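Local coordinates for protein serine acetyltransferase 1, putative (Entamoeba histolytica, PDB 7BW9) that probably transfers an acetyl group to the hydroxyl of serine, the step that feeds cysteine biosynthesis, and is seen here with cysteine bound, at residues L40-K43 against F49-R52; T112-A117 against R125-I130; I141-G146 against I186-V191. All coordinates share one frame; numbering follows the deposited sequence.

Interaction 1: residues L40-K43 against F49-R52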
loop_
_atom_site.group_PDB
_atom_site.type_symbol
_atom_site.label_atom_id
_atom_site.label_comp_id
_atom_site.label_asym_id
_atom_site.label_seq_id
_atom_site.Cartn_x
_atom_site.Cartn_y
_atom_site.Cartn_z
ATOM N N LEU A 40 4.474 14.811 -13.093
ATOM C CA LEU A 40 4.403 15.496 -14.381
ATOM C C LEU A 40 3.036 15.346 -15.017
ATOM O O LEU A 40 2.479 16.323 -15.536
ATOM C CB LEU A 40 5.485 14.972 -15.319
ATOM C CG LEU A 40 6.883 15.523 -15.013
ATOM C CD1 LEU A 40 7.907 14.940 -15.978
ATOM C CD2 LEU A 40 6.874 17.051 -15.079
ATOM N N ILE A 41 2.479 14.127 -15.004
ATOM C CA ILE A 41 1.169 13.926 -15.611
ATOM C C ILE A 41 0.132 14.774 -14.901
ATOM O O ILE A 41 -0.735 15.386 -15.539
ATOM C CB ILE A 41 0.812 12.425 -15.619
ATOM C CG1 ILE A 41 1.681 11.713 -16.660
ATOM C CG2 ILE A 41 -0.644 12.204 -15.931
ATOM C CD1 ILE A 41 1.819 10.250 -16.431
ATOM N N GLN A 42 0.237 14.870 -13.575
ATOM C CA GLN A 42 -0.699 15.697 -12.820
ATOM C C GLN A 42 -0.640 17.147 -13.271
ATOM O O GLN A 42 -1.678 17.779 -13.503
ATOM C CB GLN A 42 -0.399 15.604 -11.322
ATOM C CG GLN A 42 -0.861 14.290 -10.665
ATOM C CD GLN A 42 -0.354 14.163 -9.239
ATOM O OE1 GLN A 42 0.704 14.712 -8.884
ATOM N NE2 GLN A 42 -1.109 13.462 -8.408
ATOM N N LYS A 43 0.582 17.701 -13.374
ATOM C CA LYS A 43 0.749 19.083 -13.810
ATOM C C LYS A 43 0.316 19.257 -15.261
ATOM O O LYS A 43 -0.243 20.299 -15.627
ATOM C CB LYS A 43 2.207 19.526 -13.639
ATOM C CG LYS A 43 2.726 19.454 -12.215
ATOM C CD LYS A 43 4.160 19.980 -12.104
ATOM C CE LYS A 43 4.665 19.891 -10.666
ATOM N NZ LYS A 43 5.849 20.766 -10.410
ATOM N N PHE A 49 -4.315 22.762 -10.384
ATOM C CA PHE A 49 -4.266 22.140 -9.064
ATOM C C PHE A 49 -2.873 21.707 -8.644
ATOM O O PHE A 49 -2.678 21.347 -7.473
ATOM C CB PHE A 49 -5.233 20.938 -9.011
ATOM C CG PHE A 49 -6.658 21.330 -9.276
ATOM C CD1 PHE A 49 -7.484 21.720 -8.238
ATOM C CD2 PHE A 49 -7.149 21.384 -10.572
ATOM C CE1 PHE A 49 -8.790 22.117 -8.489
ATOM C CE2 PHE A 49 -8.447 21.782 -10.826
ATOM C CZ PHE A 49 -9.269 22.148 -9.782
ATOM N N PHE A 50 -1.898 21.737 -9.544
ATOM C CA PHE A 50 -0.591 21.174 -9.233
ATOM C C PHE A 50 0.604 22.077 -9.521
ATOM O O PHE A 50 1.728 21.683 -9.195
ATOM C CB PHE A 50 -0.386 19.854 -9.997
ATOM C CG PHE A 50 -1.342 18.750 -9.587
ATOM C CD1 PHE A 50 -1.123 18.016 -8.430
ATOM C CD2 PHE A 50 -2.447 18.452 -10.366
ATOM C CE1 PHE A 50 -1.997 16.998 -8.060
ATOM C CE2 PHE A 50 -3.330 17.426 -10.002
ATOM C CZ PHE A 50 -3.102 16.704 -8.847
ATOM N N THR A 51 0.425 23.248 -10.128
ATOM C CA THR A 51 1.570 24.067 -10.506
ATOM C C THR A 51 1.523 25.427 -9.828
ATOM O O THR A 51 0.451 25.932 -9.477
ATOM C CB THR A 51 1.640 24.303 -12.018
ATOM O OG1 THR A 51 0.492 25.047 -12.431
ATOM C CG2 THR A 51 1.702 22.989 -12.766
ATOM N N ARG A 52 2.712 26.019 -9.694
ATOM C CA ARG A 52 2.844 27.422 -9.317
ATOM C C ARG A 52 2.164 28.324 -10.342
ATOM O O ARG A 52 2.294 28.124 -11.551
ATOM C CB ARG A 52 4.320 27.790 -9.213
ATOM C CG ARG A 52 4.936 27.544 -7.856
ATOM C CD ARG A 52 6.430 27.766 -7.939
ATOM N NE ARG A 52 6.747 29.055 -8.557
ATOM C CZ ARG A 52 7.962 29.414 -8.965
ATOM N NH1 ARG A 52 8.985 28.580 -8.820
ATOM N NH2 ARG A 52 8.156 30.607 -9.519
#
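Gln42 carries CG beside the backbone N and anti to the carbonyl carbon (chi1 -76°), Phe50 takes the same setting, and these torsions lay the glutamine side chain against the phenylalanine ring. The site is a tight turn between consecutive helices of the helical part of the chain, helix 36-45 running almost directly into the short helix 47-50, and the backbones come closest at Lys43 and Phe50, whose CA atoms are 5.2 Å apart. The chief interaction is a CH-pi contact, in which Gln42 CB stands 3.5 Å from the centroid of the Phe50 ring, only 6° off its normal. Beyond CG the glutamine runs extended across the same ring, and its amide stacks on it with the two planes 19° apart; Gln42 CD lies 3.5 Å from Phe50 CE1. No hydrogen bond joins the two segments, so apolar and amide-aromatic packing carries the contact. Outside the two segments, Gln42 touches His131 and Met134 of helix 128-144, while Phe50 touches Ile124 of helix 120-126. Thr51 turns OG1 to the carbonyl O of Pro47, a hydrogen bond back to the start of helix 47-50, which leaves its methyl group for Lys43. The lysine, extended from CG outwards, passes obliquely over that methyl, with Lys43 CB 3.6 Å from Thr51 CG2 and Lys43 CE 3.7 Å from the carbonyl O of Phe50.

Interaction 2: residues T112-A117 against R125-I130. With CYS (cysteine), chain D.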
loop_
_atom_site.group_PDB
_atom_site.type_symbol
_atom_site.label_atom_id
_atom_site.label_comp_id
_atom_site.label_asym_id
_atom_site.label_seq_id
_atom_site.Cartn_x
_atom_site.Cartn_y
_atom_site.Cartn_z
ATOM N N THR A 112 -19.846 11.747 -8.578
ATOM C CA THR A 112 -21.220 11.251 -8.466
ATOM C C THR A 112 -21.284 9.983 -7.630
ATOM O O THR A 112 -22.268 9.767 -6.920
ATOM C CB THR A 112 -21.843 10.983 -9.846
ATOM O OG1 THR A 112 -21.297 9.780 -10.396
ATOM C CG2 THR A 112 -21.548 12.103 -10.811
ATOM N N GLY A 113 -20.250 9.145 -7.697
ATOM C CA GLY A 113 -20.214 7.859 -7.039
ATOM C C GLY A 113 -19.812 7.866 -5.580
ATOM O O GLY A 113 -19.846 6.807 -4.945
ATOM N N ASP A 114 -19.425 9.002 -5.007
ATOM C CA ASP A 114 -18.904 9.020 -3.639
ATOM C C ASP A 114 -19.544 10.135 -2.824
ATOM O O ASP A 114 -19.230 11.325 -3.055
ATOM C CB ASP A 114 -17.379 9.145 -3.647
ATOM C CG ASP A 114 -16.765 9.084 -2.240
ATOM O OD1 ASP A 114 -17.462 8.650 -1.297
ATOM O OD2 ASP A 114 -15.578 9.481 -2.085
ATOM N N PRO A 115 -20.393 9.802 -1.845
ATOM C CA PRO A 115 -20.945 10.842 -0.965
ATOM C C PRO A 115 -19.885 11.644 -0.216
ATOM O O PRO A 115 -20.177 12.772 0.182
ATOM C CB PRO A 115 -21.837 10.050 0.004
ATOM C CG PRO A 115 -22.122 8.757 -0.703
ATOM C CD PRO A 115 -20.877 8.461 -1.484
ATOM N N ALA A 116 -18.675 11.106 -0.010
ATOM C CA ALA A 116 -17.609 11.836 0.679
ATOM C C ALA A 116 -16.832 12.782 -0.230
ATOM O O ALA A 116 -16.085 13.627 0.276
ATOM C CB ALA A 116 -16.623 10.860 1.338
ATOM N N ALA A 117 -16.959 12.656 -1.547
ATOM C CA ALA A 117 -16.287 13.560 -2.475
ATOM C C ALA A 117 -17.082 14.858 -2.556
ATOM O O ALA A 117 -18.180 14.892 -3.120
ATOM C CB ALA A 117 -16.143 12.907 -3.846
ATOM N N ARG A 125 -6.759 16.208 -6.485
ATOM C CA ARG A 125 -5.485 16.278 -5.787
ATOM C C ARG A 125 -5.201 15.024 -4.979
ATOM O O ARG A 125 -4.034 14.683 -4.759
ATOM C CB ARG A 125 -5.463 17.513 -4.888
ATOM C CG ARG A 125 -5.054 18.764 -5.675
ATOM C CD ARG A 125 -4.831 19.984 -4.813
ATOM N NE ARG A 125 -3.867 19.789 -3.742
ATOM C CZ ARG A 125 -2.545 19.948 -3.851
ATOM N NH1 ARG A 125 -1.982 20.269 -5.009
ATOM N NH2 ARG A 125 -1.776 19.777 -2.787
ATOM N N SER A 126 -6.242 14.323 -4.546
ATOM C CA SER A 126 -6.084 13.348 -3.479
ATOM C C SER A 126 -6.678 11.964 -3.731
ATOM O O SER A 126 -6.353 11.051 -2.971
ATOM C CB SER A 126 -6.683 13.897 -2.177
ATOM O OG SER A 126 -5.998 15.074 -1.788
ATOM N N TYR A 127 -7.518 11.760 -4.740
ATOM C CA TYR A 127 -8.155 10.437 -4.869
ATOM C C TYR A 127 -7.204 9.440 -5.527
ATOM O O TYR A 127 -6.850 9.618 -6.699
ATOM C CB TYR A 127 -9.459 10.528 -5.646
ATOM C CG TYR A 127 -10.650 10.727 -4.732
ATOM C CD1 TYR A 127 -10.572 11.581 -3.642
ATOM C CD2 TYR A 127 -11.837 10.043 -4.939
ATOM C CE1 TYR A 127 -11.653 11.771 -2.787
ATOM C CE2 TYR A 127 -12.939 10.219 -4.089
ATOM C CZ TYR A 127 -12.838 11.084 -3.015
ATOM O OH TYR A 127 -13.920 11.255 -2.164
ATOM N N PRO A 128 -6.792 8.370 -4.830
ATOM C CA PRO A 128 -5.857 7.412 -5.452
ATOM C C PRO A 128 -6.428 6.711 -6.669
ATOM O O PRO A 128 -5.653 6.292 -7.538
ATOM C CB PRO A 128 -5.560 6.408 -4.329
ATOM C CG PRO A 128 -6.744 6.514 -3.404
ATOM C CD PRO A 128 -7.180 7.969 -3.467
ATOM N N GLY A 129 -7.753 6.536 -6.738
ATOM C CA GLY A 129 -8.348 5.890 -7.897
ATOM C C GLY A 129 -8.237 6.728 -9.152
ATOM O O GLY A 129 -8.162 6.186 -10.259
ATOM N N ILE A 130 -8.222 8.055 -8.992
ATOM C CA ILE A 130 -7.991 8.962 -10.106
ATOM C C ILE A 130 -6.525 8.930 -10.505
ATOM O O ILE A 130 -6.190 8.881 -11.695
ATOM C CB ILE A 130 -8.433 10.393 -9.737
ATOM C CG1 ILE A 130 -9.934 10.449 -9.478
ATOM C CG2 ILE A 130 -8.020 11.372 -10.814
ATOM C CD1 ILE A 130 -10.778 9.965 -10.627
HETATM N N CYS D . -16.644 6.504 0.074
HETATM C CA CYS D . -18.023 5.981 0.264
HETATM C C CYS D . -18.789 6.818 1.306
HETATM O O CYS D . -18.244 7.710 1.876
HETATM C CB CYS D . -17.983 4.505 0.638
HETATM S SG CYS D . -17.174 4.162 2.218
HETATM O OXT CYS D . -19.962 6.537 1.501
#
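Polar contact between the segments rests on one hydrogen bond, from Tyr127 OH to Asp114 OD2, modelled as very short at 2.4 Å, a length that is doubtful in detail. Asp114 CG lies opposite the backbone N, beside the carbonyl carbon (chi1 -176°), which carries the carboxylate to the tyrosine. OD2 lies at the ring's edge, near its plane, and the carboxylate is turned 46° from the ring. Arg152 of the second subunit adds a weak hydrogen bond to the hydroxyl. Asp114 OD1 is shared: it accepts from the backbone N of Ala116 at 3.0 Å, closing an Asx turn, and from the amino N of the bound cysteine at 2.7 Å. The Ala116 N-H arrives from above the carboxylate, 74° out of its plane. The apolar contact is Ala117 CB, 3.9 Å from Tyr127 CZ. In van der Waals contact with the ligand's carboxylate, Ala116 CB lies 3.6 Å from the cysteine O and Pro115 CD 3.7 Å from its OXT. Asp179 and, from the second subunit, Arg222 also hydrogen-bond the ligand, placing the pocket at a subunit interface. Chemically, Tyr127 would act as a second-shell residue: its hydroxyl on OD2 and the turn on OD1 would limit rotation of the carboxylate and leave OD1 turned to the ligand's amino group.

Interaction 3: residues I141-G146 against I186-V191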
loop_
_atom_site.group_PDB
_atom_site.type_symbol
_atom_site.label_atom_id
_atom_site.label_comp_id
_atom_site.label_asym_id
_atom_site.label_seq_id
_atom_site.Cartn_x
_atom_site.Cartn_y
_atom_site.Cartn_z
ATOM N N ILE A 141 -1.508 2.981 -23.560
ATOM C CA ILE A 141 -1.118 3.331 -24.925
ATOM C C ILE A 141 0.289 2.836 -25.213
ATOM O O ILE A 141 0.583 2.362 -26.315
ATOM C CB ILE A 141 -1.249 4.845 -25.147
ATOM C CG1 ILE A 141 -2.729 5.221 -25.109
ATOM C CG2 ILE A 141 -0.617 5.259 -26.499
ATOM C CD1 ILE A 141 -2.957 6.632 -24.935
ATOM N N LEU A 142 1.173 2.915 -24.222
ATOM C CA LEU A 142 2.515 2.387 -24.407
ATOM C C LEU A 142 2.461 0.888 -24.659
ATOM O O LEU A 142 3.069 0.380 -25.609
ATOM C CB LEU A 142 3.372 2.719 -23.187
ATOM C CG LEU A 142 3.427 4.214 -22.862
ATOM C CD1 LEU A 142 4.218 4.459 -21.583
ATOM C CD2 LEU A 142 4.034 4.982 -24.043
ATOM N N TYR A 143 1.683 0.176 -23.839
ATOM C CA TYR A 143 1.599 -1.277 -23.951
ATOM C C TYR A 143 1.031 -1.692 -25.303
ATOM O O TYR A 143 1.563 -2.598 -25.956
ATOM C CB TYR A 143 0.760 -1.825 -22.792
ATOM C CG TYR A 143 0.367 -3.288 -22.882
ATOM C CD1 TYR A 143 -0.726 -3.686 -23.649
ATOM C CD2 TYR A 143 1.053 -4.264 -22.151
ATOM C CE1 TYR A 143 -1.107 -5.016 -23.730
ATOM C CE2 TYR A 143 0.672 -5.607 -22.214
ATOM C CZ TYR A 143 -0.412 -5.973 -23.001
ATOM O OH TYR A 143 -0.812 -7.287 -23.080
ATOM N N MET A 144 -0.040 -1.021 -25.748
ATOM C CA MET A 144 -0.694 -1.361 -27.012
ATOM C C MET A 144 0.200 -1.109 -28.222
ATOM O O MET A 144 0.000 -1.730 -29.271
ATOM C CB MET A 144 -1.993 -0.564 -27.171
ATOM C CG MET A 144 -3.132 -1.003 -26.258
ATOM S SD MET A 144 -3.534 -2.762 -26.373
ATOM C CE MET A 144 -3.826 -2.895 -28.147
ATOM N N ASN A 145 1.183 -0.219 -28.113
ATOM C CA ASN A 145 2.110 -0.001 -29.209
ATOM C C ASN A 145 3.411 -0.769 -29.041
ATOM O O ASN A 145 4.370 -0.509 -29.771
ATOM C CB ASN A 145 2.365 1.487 -29.384
ATOM C CG ASN A 145 1.154 2.208 -29.944
ATOM O OD1 ASN A 145 1.057 2.424 -31.147
ATOM N ND2 ASN A 145 0.221 2.579 -29.072
ATOM N N GLY A 146 3.456 -1.725 -28.120
ATOM C CA GLY A 146 4.469 -2.766 -28.128
ATOM C C GLY A 146 5.417 -2.768 -26.956
ATOM O O GLY A 146 6.233 -3.696 -26.856
ATOM N N ILE A 186 -6.285 -5.959 -11.043
ATOM C CA ILE A 186 -6.971 -6.088 -12.321
ATOM C C ILE A 186 -5.956 -6.532 -13.365
ATOM O O ILE A 186 -5.001 -5.800 -13.653
ATOM C CB ILE A 186 -7.640 -4.773 -12.754
ATOM C CG1 ILE A 186 -8.577 -4.259 -11.656
ATOM C CG2 ILE A 186 -8.349 -4.978 -14.085
ATOM C CD1 ILE A 186 -9.427 -3.050 -12.065
ATOM N N GLY A 187 -6.200 -7.701 -13.978
ATOM C CA GLY A 187 -5.182 -8.380 -14.752
ATOM C C GLY A 187 -5.058 -7.916 -16.197
ATOM O O GLY A 187 -5.861 -7.130 -16.714
ATOM N N GLU A 188 -4.032 -8.477 -16.847
ATOM C CA GLU A 188 -3.586 -8.002 -18.156
ATOM C C GLU A 188 -4.690 -8.032 -19.200
ATOM O O GLU A 188 -4.782 -7.121 -20.031
ATOM C CB GLU A 188 -2.404 -8.841 -18.624
ATOM C CG GLU A 188 -1.909 -8.546 -20.026
ATOM C CD GLU A 188 -0.631 -9.318 -20.351
ATOM O OE1 GLU A 188 -0.393 -10.380 -19.737
ATOM O OE2 GLU A 188 0.142 -8.863 -21.217
ATOM N N THR A 189 -5.523 -9.076 -19.202
ATOM C CA THR A 189 -6.472 -9.252 -20.292
ATOM C C THR A 189 -7.893 -8.885 -19.897
ATOM O O THR A 189 -8.821 -9.113 -20.674
ATOM C CB THR A 189 -6.411 -10.687 -20.814
ATOM O OG1 THR A 189 -6.994 -11.573 -19.848
ATOM C CG2 THR A 189 -4.944 -11.089 -21.079
ATOM N N ALA A 190 -8.082 -8.287 -18.725
ATOM C CA ALA A 190 -9.411 -7.897 -18.301
ATOM C C ALA A 190 -9.910 -6.711 -19.113
ATOM O O ALA A 190 -9.130 -5.886 -19.606
ATOM C CB ALA A 190 -9.428 -7.556 -16.812
ATOM N N VAL A 191 -11.232 -6.632 -19.237
ATOM C CA VAL A 191 -11.925 -5.584 -19.977
ATOM C C VAL A 191 -13.039 -5.038 -19.093
ATOM O O VAL A 191 -13.830 -5.807 -18.537
ATOM C CB VAL A 191 -12.508 -6.104 -21.309
ATOM C CG1 VAL A 191 -13.284 -4.998 -22.016
ATOM C CG2 VAL A 191 -11.397 -6.658 -22.203
HETATM O O HOH W 1 -4.121 -7.427 -23.130
#
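The backbones of Tyr143 and Glu188 stay well apart, their CA atoms 10.3 Å from each other, and both segments change direction here. Segment 141-146 ends helix 128-144 in a Schellman motif with Gly146, at positive phi, as its C-prime residue; segment 186-191 makes a type I turn from Gly187 to Ala190. Only long side chains can cross such a gap. Tyr143 and Glu188 each set CG anti to the backbone N (chi1 170° for the tyrosine), and the glutamate continues extended; these settings send both chains into the gap, where they cross at about a right angle. Tyr143 OH donates to Glu188 OE2 at 2.6 Å, meeting it on the anti side, 22° out of the carboxylate plane, while OE2 itself sits at the edge of the Tyr143 ring, in its plane. A water also links the pair: it donates to the carbonyl O of Glu188 at 3.2 Å and, weakly, to Tyr143 OH at 3.3 Å. At the helix end, Asn145 ND2 reaches back to the carbonyl O of Ile141 at 2.8 Å. Glu188 OE1 forms a salt bridge with Arg222, and Ala116 of the third subunit packs on this side chain. The contact thus joins the C-terminal end of helix 128-144, beside helix 148-162, to a corner of the left-handed beta-helix between strands 185-186 and 191-192.

Interactions 1 and 2 touch directly, though their centres are 18 Å apart: Phe49 O and Arg125 NH1 are 2.8 Å from each other, a probable hydrogen bond, and Phe50 CZ packs 3.9 Å from Arg125 CA. Helix 128-144 ties interaction 2, at its start, to interaction 3, at its end; their centres are 24 Å apart, on opposite sides of the chain's centre. Both nevertheless lie by bound cysteines. Interaction 2 supplies Asp114, Pro115 and Ala116 to one pocket; in interaction 3 the side chain of Glu188 is about 5 Å from a bound cysteine and salt-bridged to Arg222 of its own chain. Interaction 1 lies away from interaction 3, with nearest atoms about 8 Å apart.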